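Local coordinates for uncharacterized protein (Agrobacterium tumefaciens, PDB 6N90) that probably acts as the ribonuclease toxin of a YoeB-type toxin-antitoxin system, cleaving messenger RNA, at residues F15-R18 / M23-K26; N28-N33 / H64-R69; R32-T37 / W56-T61. One frame throughout, in Å; residues are numbered along the deposited sequence.

All three contacts use helix 21-36, at successive, partly overlapping levels. Contact 1 joins its first turn to helix 7-19 and is buried although its centre lies about 13 Å from the centre of the chain; contact 2, about 3 Å from that centre, is the core proper; contact 3, partly buried, lies where the helix ends. The chemistry changes accordingly: a methionine on a tryptophan face in contact 1, aliphatic side chains on a phenylalanine in contact 2, an arginine hydrogen-bonded to a backbone carbonyl in contact 3. Contacts 2 and 3 reach adjacent strands of one sheet, 64-73 and 56-59, and their centres are about 4 Å apart.

Contact 1 of 3, residues F15-R18 / M23-K26; sequences FWQR and MVEK
Met23 lies against one face of the Trp16 indole and folds over it from CB to its terminal methyl. CE sits above the six-membered ring, 3.7 Å from its centroid and 22° off the normal, a CH-pi contact over the face but shifted toward the rim. Its closest approach, Met23 CE to Trp16 CZ2, is 3.5 Å. CB lies near CD2 and CE3 of the indole, and CG over the CE3-CZ3 side, with Met23 CG 3.7 Å from Trp16 CE3. The chain can follow the ring because it bends at both chi2 and chi3 (-74° each), curling CE back to the face instead of running past it. SD stands higher, 4.7 Å from the ring centroid, so the pair is also a Met-aromatic contact at a distance.

Beside this, Val24 fits one methyl into the backbone of helix 7-19. With chi1 at 179°, CG2 is the branch anti to the carbonyl carbon, and it touches Trp16 C at 3.5 Å as well as Trp16 CB at 3.6 Å. The aliphatic part of Gln17 closes over the same methyl, its CG 3.9 Å from Val24 CG2.

Further out, the indole is fixed by its neighbours. Phe15 CD2 lies over the face opposite Met23, NE1 hydrogen-bonds to Cys84 O, and His64 meets the ring edge-to-face. Met23 itself rests on Ile60 and Thr61. The Gln17 amide leaves the subunit, bonding to Tyr13 OH and Asn28 ND2 of the second subunit, whose Gln17 also packs on Val24. The whole is a helical hairpin: helices 7-19 and 21-36, joined by a short turn, pack through buried apolar side chains and carry part of the dimer interface.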
loop_
_atom_site.group_PDB
_atom_site.type_symbol
_atom_site.label_atom_id
_atom_site.label_comp_id
_atom_site.label_asym_id
_atom_site.label_seq_id
_atom_site.Cartn_x
_atom_site.Cartn_y
_atom_site.Cartn_z
ATOM N N PHE A 15 4.592 3.247 -11.185
ATOM C CA PHE A 15 5.051 3.108 -12.564
ATOM C C PHE A 15 4.100 2.216 -13.349
ATOM O O PHE A 15 3.720 2.536 -14.488
ATOM C CB PHE A 15 6.471 2.535 -12.603
ATOM C CG PHE A 15 6.924 2.154 -13.982
ATOM C CD1 PHE A 15 7.493 3.098 -14.812
ATOM C CD2 PHE A 15 6.782 0.848 -14.445
ATOM C CE1 PHE A 15 7.931 2.746 -16.112
ATOM C CE2 PHE A 15 7.216 0.494 -15.738
ATOM C CZ PHE A 15 7.793 1.453 -16.564
ATOM N N TRP A 16 3.661 1.117 -12.725
ATOM C CA TRP A 16 2.754 0.232 -13.426
ATOM C C TRP A 16 1.405 0.928 -13.662
ATOM O O TRP A 16 0.796 0.773 -14.733
ATOM C CB TRP A 16 2.569 -1.081 -12.667
ATOM C CG TRP A 16 3.809 -1.987 -12.709
ATOM C CD1 TRP A 16 4.457 -2.528 -11.645
ATOM C CD2 TRP A 16 4.496 -2.451 -13.879
ATOM N NE1 TRP A 16 5.518 -3.296 -12.074
ATOM C CE2 TRP A 16 5.565 -3.263 -13.440
ATOM C CE3 TRP A 16 4.320 -2.254 -15.250
ATOM C CZ2 TRP A 16 6.453 -3.879 -14.330
ATOM C CZ3 TRP A 16 5.203 -2.860 -16.130
ATOM C CH2 TRP A 16 6.254 -3.674 -15.662
ATOM N N GLN A 17 0.962 1.708 -12.672
ATOM C CA GLN A 17 -0.280 2.472 -12.797
ATOM C C GLN A 17 -0.205 3.404 -14.004
ATOM O O GLN A 17 -1.210 3.629 -14.666
ATOM C CB GLN A 17 -0.571 3.284 -11.537
ATOM C CG GLN A 17 -0.857 2.408 -10.330
ATOM C CD GLN A 17 -1.522 3.178 -9.209
ATOM O OE1 GLN A 17 -2.092 4.257 -9.421
ATOM N NE2 GLN A 17 -1.512 2.609 -8.039
ATOM N N ARG A 18 0.991 3.933 -14.260
ATOM C CA ARG A 18 1.201 4.903 -15.342
ATOM C C ARG A 18 1.400 4.255 -16.709
ATOM O O ARG A 18 1.267 4.932 -17.725
ATOM C CB ARG A 18 2.416 5.794 -15.058
ATOM C CG ARG A 18 2.213 6.838 -14.009
ATOM C CD ARG A 18 3.540 7.450 -13.645
ATOM N NE ARG A 18 3.395 8.605 -12.770
ATOM C CZ ARG A 18 4.408 9.205 -12.162
ATOM N NH1 ARG A 18 5.640 8.747 -12.325
ATOM N NH2 ARG A 18 4.188 10.257 -11.383
ATOM N N MET A 23 -0.645 -5.090 -15.255
ATOM C CA MET A 23 0.378 -5.471 -14.278
ATOM C C MET A 23 -0.061 -5.070 -12.867
ATOM O O MET A 23 0.209 -5.777 -11.902
ATOM C CB MET A 23 1.714 -4.818 -14.626
ATOM C CG MET A 23 2.293 -5.322 -15.946
ATOM S SD MET A 23 2.947 -6.977 -15.770
ATOM C CE MET A 23 4.438 -6.642 -14.847
ATOM N N VAL A 24 -0.717 -3.920 -12.756
ATOM C CA VAL A 24 -1.275 -3.490 -11.464
ATOM C C VAL A 24 -2.260 -4.558 -10.973
ATOM O O VAL A 24 -2.250 -4.953 -9.802
ATOM C CB VAL A 24 -1.985 -2.105 -11.559
ATOM C CG1 VAL A 24 -2.599 -1.695 -10.180
ATOM C CG2 VAL A 24 -1.008 -1.071 -12.029
ATOM N N GLU A 25 -3.107 -5.031 -11.880
ATOM C CA GLU A 25 -4.094 -6.045 -11.528
ATOM C C GLU A 25 -3.454 -7.357 -11.092
ATOM O O GLU A 25 -3.928 -8.004 -10.156
ATOM C CB GLU A 25 -5.032 -6.301 -12.709
ATOM C CG GLU A 25 -5.869 -5.100 -13.090
ATOM N N LYS A 26 -2.397 -7.762 -11.787
ATOM C CA LYS A 26 -1.672 -8.976 -11.407
ATOM C C LYS A 26 -1.063 -8.839 -10.020
ATOM O O LYS A 26 -1.110 -9.763 -9.205
ATOM C CB LYS A 26 -0.584 -9.280 -12.423
ATOM C CG LYS A 26 0.192 -10.551 -12.138
ATOM C CD LYS A 26 -0.712 -11.779 -12.139
ATOM C CE LYS A 26 0.082 -13.056 -12.413
ATOM N NZ LYS A 26 1.104 -13.357 -11.379
#

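Contact 2 of 3, residues N28-N33 / H64-R69; sequences NDLIRN and HRFVYR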
loop_
_atom_site.group_PDB
_atom_site.type_symbol
_atom_site.label_atom_id
_atom_site.label_comp_id
_atom_site.label_asym_id
_atom_site.label_seq_id
_atom_site.Cartn_x
_atom_site.Cartn_y
_atom_site.Cartn_z
ATOM N N ASN A 28 -2.111 -6.796 -7.596
ATOM C CA ASN A 28 -3.185 -6.832 -6.615
ATOM C C ASN A 28 -3.660 -8.247 -6.319
ATOM O O ASN A 28 -4.027 -8.543 -5.183
ATOM C CB ASN A 28 -4.360 -5.966 -7.102
ATOM C CG ASN A 28 -4.041 -4.486 -7.033
ATOM O OD1 ASN A 28 -2.953 -4.098 -6.620
ATOM N ND2 ASN A 28 -4.974 -3.650 -7.478
ATOM N N ASP A 29 -3.654 -9.112 -7.336
ATOM C CA ASP A 29 -4.051 -10.519 -7.184
ATOM C C ASP A 29 -3.002 -11.256 -6.351
ATOM O O ASP A 29 -3.320 -12.097 -5.514
ATOM C CB ASP A 29 -4.225 -11.176 -8.575
ATOM C CG ASP A 29 -5.352 -12.221 -8.617
ATOM O OD1 ASP A 29 -5.992 -12.469 -7.574
ATOM O OD2 ASP A 29 -5.587 -12.827 -9.691
ATOM N N LEU A 30 -1.736 -10.929 -6.579
ATOM C CA LEU A 30 -0.670 -11.576 -5.835
ATOM C C LEU A 30 -0.771 -11.173 -4.362
ATOM O O LEU A 30 -0.610 -11.994 -3.452
ATOM C CB LEU A 30 0.690 -11.194 -6.446
ATOM C CG LEU A 30 1.027 -11.848 -7.798
ATOM C CD1 LEU A 30 2.320 -11.278 -8.396
ATOM C CD2 LEU A 30 1.112 -13.359 -7.698
ATOM N N ILE A 31 -1.061 -9.894 -4.131
ATOM C CA ILE A 31 -1.247 -9.384 -2.769
ATOM C C ILE A 31 -2.399 -10.105 -2.047
ATOM O O ILE A 31 -2.215 -10.660 -0.926
ATOM C CB ILE A 31 -1.499 -7.857 -2.792
ATOM C CG1 ILE A 31 -0.235 -7.122 -3.230
ATOM C CG2 ILE A 31 -1.991 -7.334 -1.414
ATOM C CD1 ILE A 31 -0.391 -5.648 -3.410
ATOM N N ARG A 32 -3.568 -10.103 -2.689
ATOM C CA ARG A 32 -4.757 -10.775 -2.169
ATOM C C ARG A 32 -4.411 -12.226 -1.801
ATOM O O ARG A 32 -4.747 -12.703 -0.716
ATOM C CB ARG A 32 -5.891 -10.729 -3.206
ATOM C CG ARG A 32 -7.299 -11.026 -2.673
ATOM C CD ARG A 32 -8.343 -10.777 -3.808
ATOM N NE ARG A 32 -8.110 -9.477 -4.450
ATOM C CZ ARG A 32 -7.894 -9.281 -5.754
ATOM N NH1 ARG A 32 -7.906 -10.300 -6.608
ATOM N NH2 ARG A 32 -7.701 -8.054 -6.230
ATOM N N ASN A 33 -3.687 -12.906 -2.690
ATOM C CA ASN A 33 -3.398 -14.327 -2.500
ATOM C C ASN A 33 -2.382 -14.550 -1.379
ATOM O O ASN A 33 -2.557 -15.444 -0.539
ATOM C CB ASN A 33 -2.894 -14.952 -3.806
ATOM C CG ASN A 33 -4.025 -15.466 -4.702
ATOM O OD1 ASN A 33 -4.316 -16.663 -4.717
ATOM N ND2 ASN A 33 -4.654 -14.564 -5.463
ATOM N N HIS A 64 9.301 -10.003 -14.408
ATOM C CA HIS A 64 9.012 -9.148 -13.255
ATOM C C HIS A 64 8.531 -9.948 -12.080
ATOM O O HIS A 64 7.570 -10.719 -12.207
ATOM C CB HIS A 64 7.966 -8.084 -13.613
ATOM C CG HIS A 64 8.422 -7.144 -14.686
ATOM N ND1 HIS A 64 9.373 -6.177 -14.462
ATOM C CD2 HIS A 64 8.072 -7.041 -15.991
ATOM C CE1 HIS A 64 9.591 -5.511 -15.586
ATOM N NE2 HIS A 64 8.815 -6.015 -16.526
ATOM N N ARG A 65 9.170 -9.734 -10.934
ATOM C CA ARG A 65 8.872 -10.528 -9.751
ATOM C C ARG A 65 8.334 -9.683 -8.600
ATOM O O ARG A 65 8.644 -8.482 -8.457
ATOM C CB ARG A 65 10.122 -11.297 -9.295
ATOM C CG ARG A 65 10.746 -12.170 -10.385
ATOM C CD ARG A 65 9.706 -13.050 -11.091
ATOM N NE ARG A 65 10.265 -13.729 -12.262
ATOM C CZ ARG A 65 10.660 -14.997 -12.258
ATOM N NH1 ARG A 65 10.525 -15.721 -11.155
ATOM N NH2 ARG A 65 11.160 -15.549 -13.358
ATOM N N PHE A 66 7.491 -10.331 -7.805
ATOM C CA PHE A 66 6.845 -9.740 -6.640
ATOM C C PHE A 66 7.542 -10.361 -5.446
ATOM O O PHE A 66 7.380 -11.553 -5.193
ATOM C CB PHE A 66 5.319 -10.037 -6.681
ATOM C CG PHE A 66 4.538 -9.620 -5.441
ATOM C CD1 PHE A 66 4.098 -8.322 -5.279
ATOM C CD2 PHE A 66 4.194 -10.562 -4.473
ATOM C CE1 PHE A 66 3.356 -7.947 -4.169
ATOM C CE2 PHE A 66 3.468 -10.189 -3.336
ATOM C CZ PHE A 66 3.048 -8.877 -3.192
ATOM N N VAL A 67 8.346 -9.561 -4.749
ATOM C CA VAL A 67 9.087 -10.046 -3.590
ATOM C C VAL A 67 8.463 -9.459 -2.319
ATOM O O VAL A 67 8.171 -8.260 -2.234
ATOM C CB VAL A 67 10.589 -9.692 -3.696
ATOM C CG1 VAL A 67 11.372 -10.267 -2.483
ATOM C CG2 VAL A 67 11.167 -10.229 -5.005
ATOM N N TYR A 68 8.259 -10.318 -1.326
ATOM C CA TYR A 68 7.506 -9.929 -0.142
ATOM C C TYR A 68 7.918 -10.747 1.059
ATOM O O TYR A 68 8.646 -11.740 0.941
ATOM C CB TYR A 68 5.995 -10.123 -0.391
ATOM C CG TYR A 68 5.662 -11.587 -0.617
ATOM C CD1 TYR A 68 5.877 -12.192 -1.857
ATOM C CD2 TYR A 68 5.138 -12.363 0.414
ATOM C CE1 TYR A 68 5.588 -13.535 -2.061
ATOM C CE2 TYR A 68 4.831 -13.691 0.216
ATOM C CZ TYR A 68 5.071 -14.275 -1.016
ATOM O OH TYR A 68 4.777 -15.614 -1.194
ATOM N N ARG A 69 7.425 -10.330 2.213
ATOM C CA ARG A 69 7.568 -11.115 3.426
ATOM C C ARG A 69 6.347 -10.892 4.290
ATOM O O ARG A 69 5.936 -9.764 4.497
ATOM C CB ARG A 69 8.848 -10.716 4.177
ATOM C CG ARG A 69 9.067 -11.424 5.498
ATOM C CD ARG A 69 10.395 -10.999 6.138
ATOM N NE ARG A 69 10.467 -9.557 6.394
ATOM C CZ ARG A 69 11.538 -8.939 6.891
ATOM N NH1 ARG A 69 12.623 -9.637 7.179
ATOM N NH2 ARG A 69 11.533 -7.630 7.105
#
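Phe66 reaches from strand 64-73 to helix 21-36, where Leu30 and Ile31 receive its ring. Leu30 covers one face: its CB stands 4.2 Å from the ring centroid, 15° off the normal, in a CH-pi contact displaced toward the rim. Its CD1 runs back along the phenylalanine stem, 3.7 Å from Phe66 CB, the two side chains passing in opposite directions. Ile31 takes the far end of the ring, crossing it at about a right angle, with CG1 3.7 Å from Phe66 CZ. The ring extends this far because Phe66 CG is anti to the backbone N (chi1 173°), which sends it off the strand toward the helix.

This is the alpha/beta core of the YoeB-like fold, a helix laid on one face of a mixed sheet. Val81 of strand 76-84 also packs on Phe66, Ile60 on Leu30, and Leu3 and Trp5 of strand 2-5 on Ile31. All three residues are buried, and their meeting is wholly apolar.

The partly exposed side of the helix is polar and built differently. There Arg32 NH1 forms a salt bridge with Asp29 OD1 at 3.0 Å, one turn back, while Arg32 NH2 pairs with Glu14 of the second subunit. Asp29 O takes two donors from opposite faces of its carbonyl plane: the helical Asn33 N, and Asn33 ND2 at 2.8 Å. The latter bond is fairly straight (159° at the hydrogen), although ND2 lies above the carbonyl plane.

Contact 3 of 3, residues R32-T37 / W56-T61; sequences RNAKRT and WSRRIT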
loop_
_atom_site.group_PDB
_atom_site.type_symbol
_atom_site.label_atom_id
_atom_site.label_comp_id
_atom_site.label_asym_id
_atom_site.label_seq_id
_atom_site.Cartn_x
_atom_site.Cartn_y
_atom_site.Cartn_z
ATOM N N ARG A 32 -3.568 -10.103 -2.689
ATOM C CA ARG A 32 -4.757 -10.775 -2.169
ATOM C C ARG A 32 -4.411 -12.226 -1.801
ATOM O O ARG A 32 -4.747 -12.703 -0.716
ATOM C CB ARG A 32 -5.891 -10.729 -3.206
ATOM C CG ARG A 32 -7.299 -11.026 -2.673
ATOM C CD ARG A 32 -8.343 -10.777 -3.808
ATOM N NE ARG A 32 -8.110 -9.477 -4.450
ATOM C CZ ARG A 32 -7.894 -9.281 -5.754
ATOM N NH1 ARG A 32 -7.906 -10.300 -6.608
ATOM N NH2 ARG A 32 -7.701 -8.054 -6.230
ATOM N N ASN A 33 -3.687 -12.906 -2.690
ATOM C CA ASN A 33 -3.398 -14.327 -2.500
ATOM C C ASN A 33 -2.382 -14.550 -1.379
ATOM O O ASN A 33 -2.557 -15.444 -0.539
ATOM C CB ASN A 33 -2.894 -14.952 -3.806
ATOM C CG ASN A 33 -4.025 -15.466 -4.702
ATOM O OD1 ASN A 33 -4.316 -16.663 -4.717
ATOM N ND2 ASN A 33 -4.654 -14.564 -5.463
ATOM N N ALA A 34 -1.341 -13.720 -1.345
ATOM C CA ALA A 34 -0.280 -13.870 -0.345
ATOM C C ALA A 34 -0.769 -13.523 1.061
ATOM O O ALA A 34 -0.245 -14.034 2.056
ATOM C CB ALA A 34 0.925 -13.011 -0.719
ATOM N N LYS A 35 -1.751 -12.624 1.151
ATOM C CA LYS A 35 -2.335 -12.302 2.448
ATOM C C LYS A 35 -3.121 -13.508 2.967
ATOM O O LYS A 35 -3.102 -13.781 4.166
ATOM C CB LYS A 35 -3.220 -11.058 2.362
ATOM C CG LYS A 35 -2.430 -9.770 2.431
ATOM C CD LYS A 35 -3.196 -8.576 1.829
ATOM C CE LYS A 35 -4.626 -8.541 2.273
ATOM N NZ LYS A 35 -5.429 -7.503 1.503
ATOM N N ARG A 36 -3.762 -14.250 2.062
ATOM C CA ARG A 36 -4.517 -15.458 2.427
ATOM C C ARG A 36 -3.611 -16.667 2.708
ATOM O O ARG A 36 -3.668 -17.277 3.780
ATOM C CB ARG A 36 -5.514 -15.826 1.321
ATOM C CG ARG A 36 -6.771 -14.986 1.295
ATOM C CD ARG A 36 -7.704 -15.448 0.181
ATOM N NE ARG A 36 -7.085 -15.287 -1.134
ATOM C CZ ARG A 36 -7.661 -14.693 -2.177
ATOM N NH1 ARG A 36 -8.887 -14.195 -2.073
ATOM N NH2 ARG A 36 -7.006 -14.598 -3.327
ATOM N N THR A 37 -2.801 -17.014 1.713
ATOM C CA THR A 37 -1.903 -18.153 1.778
ATOM C C THR A 37 -0.485 -17.705 1.422
ATOM O O THR A 37 -0.079 -17.828 0.285
ATOM C CB THR A 37 -2.354 -19.271 0.808
ATOM O OG1 THR A 37 -2.495 -18.739 -0.521
ATOM C CG2 THR A 37 -3.697 -19.835 1.237
ATOM N N TRP A 56 10.085 -14.064 0.194
ATOM C CA TRP A 56 9.505 -14.951 -0.795
ATOM C C TRP A 56 9.293 -14.194 -2.091
ATOM O O TRP A 56 9.213 -12.962 -2.088
ATOM C CB TRP A 56 8.183 -15.520 -0.298
ATOM C CG TRP A 56 8.378 -16.620 0.657
ATOM C CD1 TRP A 56 8.851 -16.531 1.931
ATOM C CD2 TRP A 56 8.108 -17.998 0.416
ATOM N NE1 TRP A 56 8.898 -17.785 2.500
ATOM C CE2 TRP A 56 8.443 -18.702 1.585
ATOM C CE3 TRP A 56 7.624 -18.710 -0.684
ATOM C CZ2 TRP A 56 8.300 -20.091 1.689
ATOM C CZ3 TRP A 56 7.482 -20.090 -0.582
ATOM C CH2 TRP A 56 7.816 -20.761 0.597
ATOM N N SER A 57 9.180 -14.924 -3.177
ATOM C CA SER A 57 8.975 -14.332 -4.475
ATOM C C SER A 57 7.907 -15.019 -5.316
ATOM O O SER A 57 7.804 -16.202 -5.272
ATOM C CB SER A 57 10.293 -14.342 -5.226
ATOM O OG SER A 57 10.171 -13.847 -6.509
ATOM N N ARG A 58 7.081 -14.258 -6.008
ATOM C CA ARG A 58 6.133 -14.810 -6.961
ATOM C C ARG A 58 6.289 -14.114 -8.317
ATOM O O ARG A 58 6.737 -12.963 -8.399
ATOM C CB ARG A 58 4.697 -14.649 -6.461
ATOM C CG ARG A 58 4.385 -15.395 -5.191
ATOM C CD ARG A 58 3.040 -14.907 -4.606
ATOM N NE ARG A 58 2.779 -15.483 -3.295
ATOM C CZ ARG A 58 1.736 -16.260 -3.021
ATOM N NH1 ARG A 58 0.834 -16.537 -3.975
ATOM N NH2 ARG A 58 1.579 -16.723 -1.785
ATOM N N ARG A 59 5.916 -14.824 -9.371
ATOM C CA ARG A 59 5.948 -14.278 -10.719
ATOM C C ARG A 59 4.792 -13.328 -11.002
ATOM O O ARG A 59 3.630 -13.682 -10.848
ATOM C CB ARG A 59 5.914 -15.413 -11.745
ATOM C CG ARG A 59 7.200 -16.191 -11.852
ATOM C CD ARG A 59 7.702 -16.204 -13.283
ATOM N NE ARG A 59 6.776 -16.863 -14.199
ATOM C CZ ARG A 59 7.135 -17.347 -15.382
ATOM N NH1 ARG A 59 8.401 -17.247 -15.776
ATOM N NH2 ARG A 59 6.238 -17.934 -16.168
ATOM N N ILE A 60 5.108 -12.123 -11.451
ATOM C CA ILE A 60 4.108 -11.283 -12.082
ATOM C C ILE A 60 4.094 -11.664 -13.558
ATOM O O ILE A 60 3.061 -12.028 -14.112
ATOM C CB ILE A 60 4.423 -9.793 -11.910
ATOM C CG1 ILE A 60 4.750 -9.474 -10.452
ATOM C CG2 ILE A 60 3.277 -8.902 -12.413
ATOM C CD1 ILE A 60 5.251 -8.010 -10.293
ATOM N N THR A 61 5.254 -11.518 -14.194
ATOM C CA THR A 61 5.527 -12.093 -15.514
ATOM C C THR A 61 6.897 -12.750 -15.461
ATOM O O THR A 61 7.521 -12.769 -14.408
ATOM C CB THR A 61 5.506 -11.042 -16.625
ATOM O OG1 THR A 61 6.565 -10.093 -16.415
ATOM C CG2 THR A 61 4.186 -10.324 -16.635
#
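Arg58 carries most of this contact, sending its guanidinium from strand 56-59 across to Ala34 and Thr37 at the end of helix 21-36. The chain is extended from CG to NE, which spans the 9.3 Å between Arg58 CA and Ala34 CA. At its tip NH2 donates to Thr37 O at 2.9 Å. The acceptor lies at the guanidinium edge, close to its plane, but the bond is well bent, 131° at the hydrogen, and the donor is tilted 18° from the carbonyl plane.

Ala34 supplies a small apolar floor. Its CA lies over one face of the guanidinium, 3.7 Å from Arg58 NH2, and its methyl extends the cover, with Ala34 CB 4.0 Å from Arg58 NE. Asn33 adds a lighter touch, its CB 4.1 Å from Arg58 NH1.

Thr37 is the first residue to leave helical geometry, and its N still bonds to Asn33 O at 2.8 Å, a bond that may steady the carbonyl meeting Arg58. NE and NH1 of the buried guanidinium also have partners, NE in Tyr68 OH and NH1 in Leu42 O, and NH2 has a further one in Ala40 O, so that carbonyls from three places in the chain after the helix converge on one group and their partial negative charge would favour its cationic form.

Strand 56-59 lies in the sheet beside strand 64-73, Arg58 pairing through its backbone with Phe66. Past it the chain turns a corner at Ile60, whose side chain packs under helix 21-36 on Lys26 and Ile27, while Arg58 joins the same strand to the helix's final turn and the loop that follows.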